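Local coordinates for protein putative glycerophosphodiester phosphodiesterase (Galdieria sulphuraria, PDB 2O55) that is a putative member of the glycerophosphodiester phosphodiesterase family, whose proteins are built on a TIM-barrel fold, at residues Pro7-His12 and Arg35-Ile40; Arg13-Glu18 and Tyr245-Met250; Val217-Ile222 and Asp239-Asn244. All coordinates share one frame; numbering follows the deposited sequence.

Interaction 1: residues Pro7-His12 and Arg35-Ile40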
loop_
_atom_site.group_PDB
_atom_site.type_symbol
_atom_site.label_atom_id
_atom_site.label_comp_id
_atom_site.label_asym_id
_atom_site.label_seq_id
_atom_site.Cartn_x
_atom_site.Cartn_y
_atom_site.Cartn_z
ATOM N N PRO A 7 5.412 -12.637 -11.238
ATOM C CA PRO A 7 4.729 -11.558 -10.509
ATOM C C PRO A 7 5.644 -10.360 -10.361
ATOM O O PRO A 7 6.860 -10.516 -10.390
ATOM C CB PRO A 7 4.440 -12.176 -9.130
ATOM C CG PRO A 7 4.873 -13.648 -9.221
ATOM C CD PRO A 7 5.890 -13.688 -10.326
ATOM N N LYS A 8 5.077 -9.174 -10.216
ATOM C CA LYS A 8 5.893 -7.982 -10.003
ATOM C C LYS A 8 6.025 -7.664 -8.509
ATOM O O LYS A 8 5.125 -7.995 -7.731
ATOM C CB LYS A 8 5.294 -6.801 -10.762
ATOM C CG LYS A 8 5.343 -6.961 -12.262
ATOM C CD LYS A 8 4.458 -5.971 -12.942
ATOM C CE LYS A 8 4.565 -6.165 -14.428
ATOM N NZ LYS A 8 3.184 -6.434 -14.957
ATOM N N ILE A 9 7.132 -7.035 -8.113
ATOM C CA ILE A 9 7.379 -6.733 -6.695
ATOM C C ILE A 9 6.662 -5.460 -6.259
ATOM O O ILE A 9 6.752 -4.435 -6.930
ATOM C CB ILE A 9 8.883 -6.510 -6.365
ATOM C CG1 ILE A 9 9.809 -7.421 -7.174
ATOM C CG2 ILE A 9 9.140 -6.645 -4.887
ATOM C CD1 ILE A 9 9.544 -8.858 -6.995
ATOM N N VAL A 10 5.968 -5.519 -5.125
ATOM C CA VAL A 10 5.524 -4.299 -4.453
ATOM C C VAL A 10 6.337 -4.120 -3.174
ATOM O O VAL A 10 6.307 -4.990 -2.296
ATOM C CB VAL A 10 4.042 -4.338 -4.090
ATOM C CG1 VAL A 10 3.664 -3.030 -3.469
ATOM C CG2 VAL A 10 3.212 -4.569 -5.314
ATOM N N GLY A 11 7.066 -3.012 -3.066
ATOM C CA GLY A 11 7.870 -2.733 -1.871
ATOM C C GLY A 11 7.018 -2.326 -0.678
ATOM O O GLY A 11 6.515 -1.195 -0.628
ATOM N N HIS A 12 6.857 -3.244 0.279
ATOM C CA HIS A 12 6.018 -3.016 1.445
ATOM C C HIS A 12 6.599 -1.913 2.327
ATOM O O HIS A 12 7.681 -2.058 2.886
ATOM C CB HIS A 12 5.804 -4.306 2.249
ATOM C CG HIS A 12 4.593 -4.264 3.144
ATOM N ND1 HIS A 12 4.191 -5.338 3.914
ATOM C CD2 HIS A 12 3.686 -3.281 3.375
ATOM C CE1 HIS A 12 3.102 -5.015 4.589
ATOM N NE2 HIS A 12 2.775 -3.772 4.280
ATOM N N ARG A 35 16.937 0.759 -6.922
ATOM C CA ARG A 35 17.087 -0.694 -7.122
ATOM C C ARG A 35 16.145 -1.209 -8.216
ATOM O O ARG A 35 15.987 -2.416 -8.401
ATOM C CB ARG A 35 16.829 -1.428 -5.807
ATOM C CG ARG A 35 17.719 -0.962 -4.671
ATOM C CD ARG A 35 18.942 -1.824 -4.575
ATOM N NE ARG A 35 19.917 -1.337 -3.606
ATOM C CZ ARG A 35 20.398 -2.071 -2.610
ATOM N NH1 ARG A 35 19.989 -3.322 -2.445
ATOM N NH2 ARG A 35 21.295 -1.556 -1.787
ATOM N N ASN A 36 15.523 -0.262 -8.919
ATOM C CA ASN A 36 14.587 -0.507 -10.023
ATOM C C ASN A 36 13.382 -1.442 -9.674
ATOM O O ASN A 36 13.027 -2.330 -10.463
ATOM C CB ASN A 36 15.344 -0.915 -11.328
ATOM C CG ASN A 36 16.313 0.215 -11.886
ATOM O OD1 ASN A 36 15.876 1.313 -12.218
ATOM N ND2 ASN A 36 17.611 -0.104 -12.028
ATOM N N ILE A 37 12.750 -1.229 -8.508
ATOM C CA ILE A 37 11.555 -2.029 -8.121
ATOM C C ILE A 37 10.194 -1.336 -8.411
ATOM O O ILE A 37 9.905 -0.275 -7.887
ATOM C CB ILE A 37 11.618 -2.665 -6.657
ATOM C CG1 ILE A 37 11.110 -1.711 -5.605
ATOM C CG2 ILE A 37 13.020 -3.213 -6.259
ATOM C CD1 ILE A 37 10.230 -2.409 -4.637
ATOM N N PRO A 38 9.343 -1.973 -9.226
ATOM C CA PRO A 38 8.352 -1.219 -9.991
ATOM C C PRO A 38 7.240 -0.564 -9.196
ATOM O O PRO A 38 6.666 0.409 -9.677
ATOM C CB PRO A 38 7.775 -2.268 -10.953
ATOM C CG PRO A 38 7.985 -3.539 -10.286
ATOM C CD PRO A 38 9.227 -3.424 -9.453
ATOM N N TYR A 39 6.936 -1.097 -8.012
ATOM C CA TYR A 39 5.820 -0.638 -7.169
ATOM C C TYR A 39 6.240 -0.481 -5.729
ATOM O O TYR A 39 7.106 -1.231 -5.268
ATOM C CB TYR A 39 4.711 -1.680 -7.142
ATOM C CG TYR A 39 3.911 -1.779 -8.401
ATOM C CD1 TYR A 39 4.178 -2.758 -9.343
ATOM C CD2 TYR A 39 2.874 -0.910 -8.637
ATOM C CE1 TYR A 39 3.434 -2.855 -10.504
ATOM C CE2 TYR A 39 2.137 -0.985 -9.793
ATOM C CZ TYR A 39 2.415 -1.958 -10.721
ATOM O OH TYR A 39 1.654 -2.014 -11.863
ATOM N N ILE A 40 5.624 0.458 -5.006
ATOM C CA ILE A 40 5.673 0.400 -3.547
ATOM C C ILE A 40 4.280 0.545 -2.945
ATOM O O ILE A 40 3.366 1.122 -3.557
ATOM C CB ILE A 40 6.634 1.427 -2.903
ATOM C CG1 ILE A 40 6.187 2.861 -3.188
ATOM C CG2 ILE A 40 8.103 1.183 -3.301
ATOM C CD1 ILE A 40 5.251 3.438 -2.107
#
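Tyr39 and Val10 lie side by side on one face of two neighbouring parallel strands, and the tyrosine supplies much of the contact. Its CB meets two neighbours on the side of strand 8-12, 3.4 Å from the carbonyl oxygen Ile9 O and 3.7 Å from the methyl Val10 CG2. With CG anti to the carbonyl carbon (chi1 -73°), the ring runs back along the strand 8-12 toward its start. Ile9 O therefore lies in the plane of the ring, at the edge bearing CD1, while CE1 further out meets the aliphatic chain of Lys8, whose CD is 4.1 Å away, also near the ring plane. On the backbone side, Gly11 N donates to Tyr39 O over 2.8 Å.

Ile37 and Pro38 bring the chain into this pairing from the Schellman motif that ends the helix 26-34. Ile37 CD1 reaches Gly11 N at 3.6 Å, filling the side of the strand where glycine carries no side chain, and the Pro38 ring rests its CG and CD against Ile9 O. Strand 8-12, helix 26-34 and strand 39-46 form a beta-alpha-beta unit, and helix 246-253 packs on Ile9 and Ile37. With one main-chain hydrogen bond between the segments, much of the remaining contact is carbon packed on backbone carbonyls and on neighbouring side chains.

Interaction 2: residues Arg13-Glu18 and Tyr245-Met250. With SO4 (sulfate ion), chain B.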
loop_
_atom_site.group_PDB
_atom_site.type_symbol
_atom_site.label_atom_id
_atom_site.label_comp_id
_atom_site.label_asym_id
_atom_site.label_seq_id
_atom_site.Cartn_x
_atom_site.Cartn_y
_atom_site.Cartn_z
ATOM N N ARG A 13 5.862 -0.807 2.426
ATOM C CA ARG A 13 6.293 0.399 3.134
ATOM C C ARG A 13 7.658 0.895 2.666
ATOM O O ARG A 13 8.396 1.528 3.421
ATOM C CB ARG A 13 6.240 0.176 4.648
ATOM C CG ARG A 13 4.861 -0.198 5.136
ATOM C CD ARG A 13 4.851 -0.314 6.621
ATOM N NE ARG A 13 3.814 -1.239 7.059
ATOM C CZ ARG A 13 3.768 -1.803 8.263
ATOM N NH1 ARG A 13 4.716 -1.534 9.138
ATOM N NH2 ARG A 13 2.784 -2.641 8.589
ATOM N N GLY A 14 7.969 0.608 1.405
ATOM C CA GLY A 14 9.270 0.894 0.809
ATOM C C GLY A 14 10.141 -0.352 0.723
ATOM O O GLY A 14 9.736 -1.384 0.179
ATOM N N VAL A 15 11.351 -0.259 1.258
ATOM C CA VAL A 15 12.286 -1.370 1.225
ATOM C C VAL A 15 11.863 -2.410 2.238
ATOM O O VAL A 15 12.598 -3.350 2.528
ATOM C CB VAL A 15 13.706 -0.922 1.570
ATOM C CG1 VAL A 15 14.180 0.124 0.590
ATOM C CG2 VAL A 15 13.765 -0.414 3.011
ATOM N N GLY A 16 10.677 -2.229 2.798
ATOM C CA GLY A 16 10.126 -3.216 3.717
ATOM C C GLY A 16 11.041 -3.473 4.891
ATOM O O GLY A 16 11.613 -2.532 5.449
ATOM N N LYS A 17 11.186 -4.753 5.244
ATOM C CA LYS A 17 11.970 -5.174 6.417
ATOM C C LYS A 17 13.462 -5.373 6.118
ATOM O O LYS A 17 14.187 -5.927 6.946
ATOM C CB LYS A 17 11.363 -6.430 7.075
ATOM C CG LYS A 17 10.218 -6.120 8.024
ATOM C CD LYS A 17 9.483 -7.355 8.486
ATOM C CE LYS A 17 9.931 -7.786 9.846
ATOM N NZ LYS A 17 9.022 -8.853 10.338
ATOM N N GLU A 18 13.925 -4.933 4.947
ATOM C CA GLU A 18 15.360 -4.986 4.663
ATOM C C GLU A 18 16.073 -4.026 5.635
ATOM O O GLU A 18 15.439 -3.131 6.230
ATOM C CB GLU A 18 15.677 -4.649 3.196
ATOM C CG GLU A 18 14.889 -5.444 2.138
ATOM C CD GLU A 18 15.471 -6.816 1.758
ATOM O OE1 GLU A 18 16.324 -7.391 2.474
ATOM O OE2 GLU A 18 15.043 -7.338 0.710
ATOM N N TYR A 245 10.585 -8.280 1.933
ATOM C CA TYR A 245 11.957 -8.354 1.467
ATOM C C TYR A 245 12.040 -8.252 -0.051
ATOM O O TYR A 245 12.378 -9.229 -0.714
ATOM C CB TYR A 245 12.596 -9.641 1.970
ATOM C CG TYR A 245 12.633 -9.658 3.466
ATOM C CD1 TYR A 245 11.531 -10.121 4.198
ATOM C CD2 TYR A 245 13.758 -9.165 4.162
ATOM C CE1 TYR A 245 11.554 -10.114 5.575
ATOM C CE2 TYR A 245 13.795 -9.156 5.537
ATOM C CZ TYR A 245 12.686 -9.630 6.243
ATOM O OH TYR A 245 12.691 -9.609 7.619
ATOM N N PRO A 246 11.745 -7.063 -0.607
ATOM C CA PRO A 246 11.750 -6.891 -2.074
ATOM C C PRO A 246 13.092 -7.253 -2.764
ATOM O O PRO A 246 13.096 -7.857 -3.859
ATOM C CB PRO A 246 11.418 -5.401 -2.258
ATOM C CG PRO A 246 11.630 -4.763 -0.925
ATOM C CD PRO A 246 11.402 -5.811 0.096
ATOM N N PHE A 247 14.212 -6.895 -2.128
ATOM C CA PHE A 247 15.531 -7.163 -2.690
ATOM C C PHE A 247 15.797 -8.674 -2.741
ATOM O O PHE A 247 16.353 -9.182 -3.729
ATOM C CB PHE A 247 16.620 -6.372 -1.947
ATOM C CG PHE A 247 16.378 -4.870 -1.931
ATOM C CD1 PHE A 247 16.990 -4.058 -0.984
ATOM C CD2 PHE A 247 15.509 -4.263 -2.868
ATOM C CE1 PHE A 247 16.759 -2.677 -0.976
ATOM C CE2 PHE A 247 15.267 -2.877 -2.860
ATOM C CZ PHE A 247 15.887 -2.092 -1.911
ATOM N N GLY A 248 15.363 -9.389 -1.699
ATOM C CA GLY A 248 15.388 -10.850 -1.689
ATOM C C GLY A 248 14.467 -11.434 -2.746
ATOM O O GLY A 248 14.824 -12.394 -3.447
ATOM N N LEU A 249 13.280 -10.847 -2.864
ATOM C CA LEU A 249 12.310 -11.276 -3.848
ATOM C C LEU A 249 12.846 -11.063 -5.252
ATOM O O LEU A 249 12.742 -11.970 -6.081
ATOM C CB LEU A 249 10.967 -10.558 -3.661
ATOM C CG LEU A 249 9.814 -10.940 -4.600
ATOM C CD1 LEU A 249 9.788 -12.424 -4.876
ATOM C CD2 LEU A 249 8.481 -10.531 -4.033
HETATM N N MSE A 250 13.418 -9.885 -5.520
HETATM C CA MSE A 250 14.024 -9.608 -6.818
HETATM C C MSE A 250 15.142 -10.608 -7.116
HETATM O O MSE A 250 15.191 -11.188 -8.204
HETATM C CB MSE A 250 14.606 -8.205 -6.842
HETATM C CG MSE A 250 14.038 -7.275 -7.938
HETATM SE SE MSE A 250 13.704 -7.979 -9.790
HETATM C CE MSE A 250 13.451 -6.150 -10.842
HETATM S S SO4 B . 0.202 -4.885 7.721
HETATM O O1 SO4 B . -0.282 -6.187 7.300
HETATM O O2 SO4 B . 0.574 -5.016 9.115
HETATM O O3 SO4 B . 1.415 -4.570 6.998
HETATM O O4 SO4 B . -0.768 -3.808 7.493
#
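Glu18 closes a type II' turn, Val15 to Glu18, in the TIM-barrel loop after strand 8-12, and its carboxylate accepts from the amides of Phe247 and Gly248 in the first turn of helix 246-253, whose N-cap position is Tyr245. The polar part rests on one oxygen. Gly248 N donates to Glu18 OE2 over 3.2 Å, meeting it nearly along its C-O axis, and Phe247 N adds a weak, bent bond (122°) to the same atom. A bend at chi2 (-85°) turns the carboxylate back to the helix start. The negative charge there would probably be favoured by the helix dipole.

Two aromatic rings border the carboxylate. Glu18 OE1 lies at the edge of the Tyr245 ring, in its plane and 3.5 Å from CD2, with carboxylate and ring almost perpendicular; against the Phe247 ring the carboxylate is only 19° from parallel. Lys17 lays its CB beside the phenol, 3.5 Å from Tyr245 OH, and both polar ends, Lys17 NZ and the hydroxyl, converge on Asp224.

The apolar contact is that of Val15 CG1 with Phe247 CZ, at 3.8 Å. Beside it a carbonyl rests on the proline ring, Val15 O lying 3.7 Å from Pro246 CD.

Anion binding occurs at the other end of the loop. Extended from CG to NE, Arg13 points away from the helix toward the sulfate, with NH1 paired to Glu23 and NH2 donating to SO4 O3 at 2.9 Å.

Interaction 3: residues Val217-Ile222 and Asp239-Asn244. With SO4 (sulfate ion), chain B.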
loop_
_atom_site.group_PDB
_atom_site.type_symbol
_atom_site.label_atom_id
_atom_site.label_comp_id
_atom_site.label_asym_id
_atom_site.label_seq_id
_atom_site.Cartn_x
_atom_site.Cartn_y
_atom_site.Cartn_z
ATOM N N VAL A 217 -0.500 -10.828 -3.561
ATOM C CA VAL A 217 -0.224 -11.410 -2.250
ATOM C C VAL A 217 0.292 -10.335 -1.303
ATOM O O VAL A 217 1.180 -9.520 -1.646
ATOM C CB VAL A 217 0.819 -12.518 -2.317
ATOM C CG1 VAL A 217 1.023 -13.107 -0.938
ATOM C CG2 VAL A 217 0.369 -13.589 -3.283
ATOM N N TRP A 218 -0.264 -10.352 -0.104
ATOM C CA TRP A 218 0.072 -9.384 0.916
ATOM C C TRP A 218 0.817 -10.106 2.041
ATOM O O TRP A 218 0.313 -11.095 2.593
ATOM C CB TRP A 218 -1.220 -8.722 1.414
ATOM C CG TRP A 218 -1.027 -7.695 2.476
ATOM C CD1 TRP A 218 -0.838 -7.915 3.819
ATOM C CD2 TRP A 218 -1.028 -6.273 2.301
ATOM N NE1 TRP A 218 -0.724 -6.717 4.484
ATOM C CE2 TRP A 218 -0.838 -5.695 3.577
ATOM C CE3 TRP A 218 -1.183 -5.425 1.187
ATOM C CZ2 TRP A 218 -0.785 -4.311 3.769
ATOM C CZ3 TRP A 218 -1.138 -4.039 1.385
ATOM C CH2 TRP A 218 -0.938 -3.505 2.661
HETATM N N MSE A 219 2.026 -9.636 2.365
HETATM C CA MSE A 219 2.748 -10.157 3.541
HETATM C C MSE A 219 2.580 -9.198 4.719
HETATM O O MSE A 219 3.033 -8.066 4.655
HETATM C CB MSE A 219 4.237 -10.381 3.243
HETATM C CG MSE A 219 4.531 -11.144 1.957
HETATM SE SE MSE A 219 3.940 -12.995 1.970
HETATM C CE MSE A 219 4.843 -13.568 0.387
ATOM N N PRO A 220 1.921 -9.645 5.804
ATOM C CA PRO A 220 1.824 -8.746 6.950
ATOM C C PRO A 220 3.213 -8.360 7.417
ATOM O O PRO A 220 4.176 -9.065 7.148
ATOM C CB PRO A 220 1.154 -9.603 8.022
ATOM C CG PRO A 220 0.470 -10.688 7.301
ATOM C CD PRO A 220 1.270 -10.946 6.064
ATOM N N TRP A 221 3.325 -7.244 8.108
ATOM C CA TRP A 221 4.610 -6.863 8.615
ATOM C C TRP A 221 5.155 -7.960 9.548
ATOM O O TRP A 221 6.352 -8.286 9.515
ATOM C CB TRP A 221 4.485 -5.527 9.329
ATOM C CG TRP A 221 5.773 -4.823 9.507
ATOM C CD1 TRP A 221 6.479 -4.692 10.670
ATOM C CD2 TRP A 221 6.529 -4.156 8.493
ATOM N NE1 TRP A 221 7.630 -3.979 10.444
ATOM C CE2 TRP A 221 7.687 -3.633 9.114
ATOM C CE3 TRP A 221 6.347 -3.953 7.119
ATOM C CZ2 TRP A 221 8.661 -2.907 8.404
ATOM C CZ3 TRP A 221 7.325 -3.230 6.409
ATOM C CH2 TRP A 221 8.463 -2.720 7.059
ATOM N N ILE A 222 4.271 -8.557 10.351
ATOM C CA ILE A 222 4.665 -9.628 11.290
ATOM C C ILE A 222 5.485 -10.762 10.638
ATOM O O ILE A 222 6.255 -11.429 11.314
ATOM C CB ILE A 222 3.427 -10.220 12.112
ATOM C CG1 ILE A 222 3.903 -11.036 13.332
ATOM C CG2 ILE A 222 2.479 -11.044 11.216
ATOM C CD1 ILE A 222 2.777 -11.536 14.277
ATOM N N ASP A 239 -0.293 -11.976 -9.429
ATOM C CA ASP A 239 0.234 -10.905 -10.288
ATOM C C ASP A 239 1.283 -10.040 -9.600
ATOM O O ASP A 239 2.233 -9.583 -10.229
ATOM C CB ASP A 239 -0.918 -10.047 -10.790
ATOM C CG ASP A 239 -1.933 -10.866 -11.560
ATOM O OD1 ASP A 239 -1.591 -11.396 -12.657
ATOM O OD2 ASP A 239 -3.066 -11.010 -11.060
ATOM N N LEU A 240 1.106 -9.812 -8.302
ATOM C CA LEU A 240 2.017 -8.948 -7.562
ATOM C C LEU A 240 2.240 -9.565 -6.197
ATOM O O LEU A 240 1.436 -10.386 -5.720
ATOM C CB LEU A 240 1.482 -7.513 -7.448
ATOM C CG LEU A 240 1.134 -6.688 -8.719
ATOM C CD1 LEU A 240 -0.347 -6.697 -9.104
ATOM C CD2 LEU A 240 1.556 -5.278 -8.539
ATOM N N ILE A 241 3.370 -9.218 -5.590
ATOM C CA ILE A 241 3.676 -9.674 -4.244
ATOM C C ILE A 241 4.124 -8.501 -3.423
ATOM O O ILE A 241 5.147 -7.864 -3.736
ATOM C CB ILE A 241 4.776 -10.714 -4.220
ATOM C CG1 ILE A 241 4.351 -11.922 -5.067
ATOM C CG2 ILE A 241 5.096 -11.069 -2.751
ATOM C CD1 ILE A 241 5.346 -13.002 -5.156
ATOM N N CYS A 242 3.343 -8.202 -2.391
ATOM C CA CYS A 242 3.694 -7.130 -1.507
ATOM C C CYS A 242 4.594 -7.745 -0.447
ATOM O O CYS A 242 4.114 -8.286 0.561
ATOM C CB CYS A 242 2.442 -6.490 -0.915
ATOM S SG CYS A 242 2.758 -4.918 -0.083
ATOM N N SER A 243 5.901 -7.647 -0.700
ATOM C CA SER A 243 6.952 -8.340 0.053
ATOM C C SER A 243 7.604 -7.485 1.122
ATOM O O SER A 243 7.777 -6.286 0.948
ATOM C CB SER A 243 8.040 -8.793 -0.917
ATOM O OG SER A 243 9.079 -9.492 -0.246
ATOM N N ASN A 244 7.991 -8.114 2.224
ATOM C CA ASN A 244 8.750 -7.435 3.263
ATOM C C ASN A 244 10.233 -7.502 2.953
ATOM O O ASN A 244 11.047 -6.862 3.619
ATOM C CB ASN A 244 8.472 -8.054 4.623
ATOM C CG ASN A 244 6.995 -8.014 4.997
ATOM O OD1 ASN A 244 6.261 -7.080 4.656
ATOM N ND2 ASN A 244 6.552 -9.032 5.721
HETATM S S SO4 B . 0.202 -4.885 7.721
HETATM O O1 SO4 B . -0.282 -6.187 7.300
HETATM O O2 SO4 B . 0.574 -5.016 9.115
HETATM O O3 SO4 B . 1.415 -4.570 6.998
HETATM O O4 SO4 B . -0.768 -3.808 7.493
#
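The side-chain amide of Asn244 bridges to the opposite segment just beyond the paired strands: its ND2 donates to Pro220 O at 2.8 Å, with the acceptor close to the amide plane but the donor tilted from the plane of the carbonyl. The same nitrogen also serves Phe223 O, while OD1 accepts from His12 ND1. Three partners thus fix the rotation of the amide, and OD1 turns toward the histidine.

Before this point the segments pair as parallel strands. Val217 N donates to Leu240 O, Cys242 N to Val217 O, and Met219 N to Cys242 O at 3.1 Å. Cys242 SG, held anti to its own N (chi1 -167°), rests over one face of Trp218, 4.5 Å from the centroid of the six-membered ring and offset toward the rim, a sulfur-aromatic contact. On the other side of the sheet, the bent chain of selenomethionine Met219 brings CE to 4.0 Å from Ile241 CG2, beside Cys233 of helix 227-236.

Trp218 has a second role at its edge. NE1 points to the sulfate and binds SO4 O1 at 2.9 Å in an almost straight bond (173°), with Trp221 N contributing a weak one to SO4 O3. The loop residues thus hold a sulfate, consistent with a site that can accept an anion. The two strands, with helix 227-236 between them in the chain, make a beta-alpha-beta unit of the TIM barrel.

How the interactions relate
The three contacts form a worked example of how a barrel closes on itself. Interactions 1 and 3 lie in one sheet, their centres about 11 Å apart, because strand 8-12 is sandwiched between strands 39-46 and 240-243; a probable hydrogen bond from Val10 N to Ile241 O (2.8 Å) joins them. Interaction 2 adds the helix after the last strand, and Ile9 of interaction 1 packs on its Pro246 and Leu249. Interactions 2 and 3 meet where Lys17 N is 2.7 Å from Asn244 O, and they share the sulfate: Arg13 from one, Trp218 from the other, with His56 as a further donor.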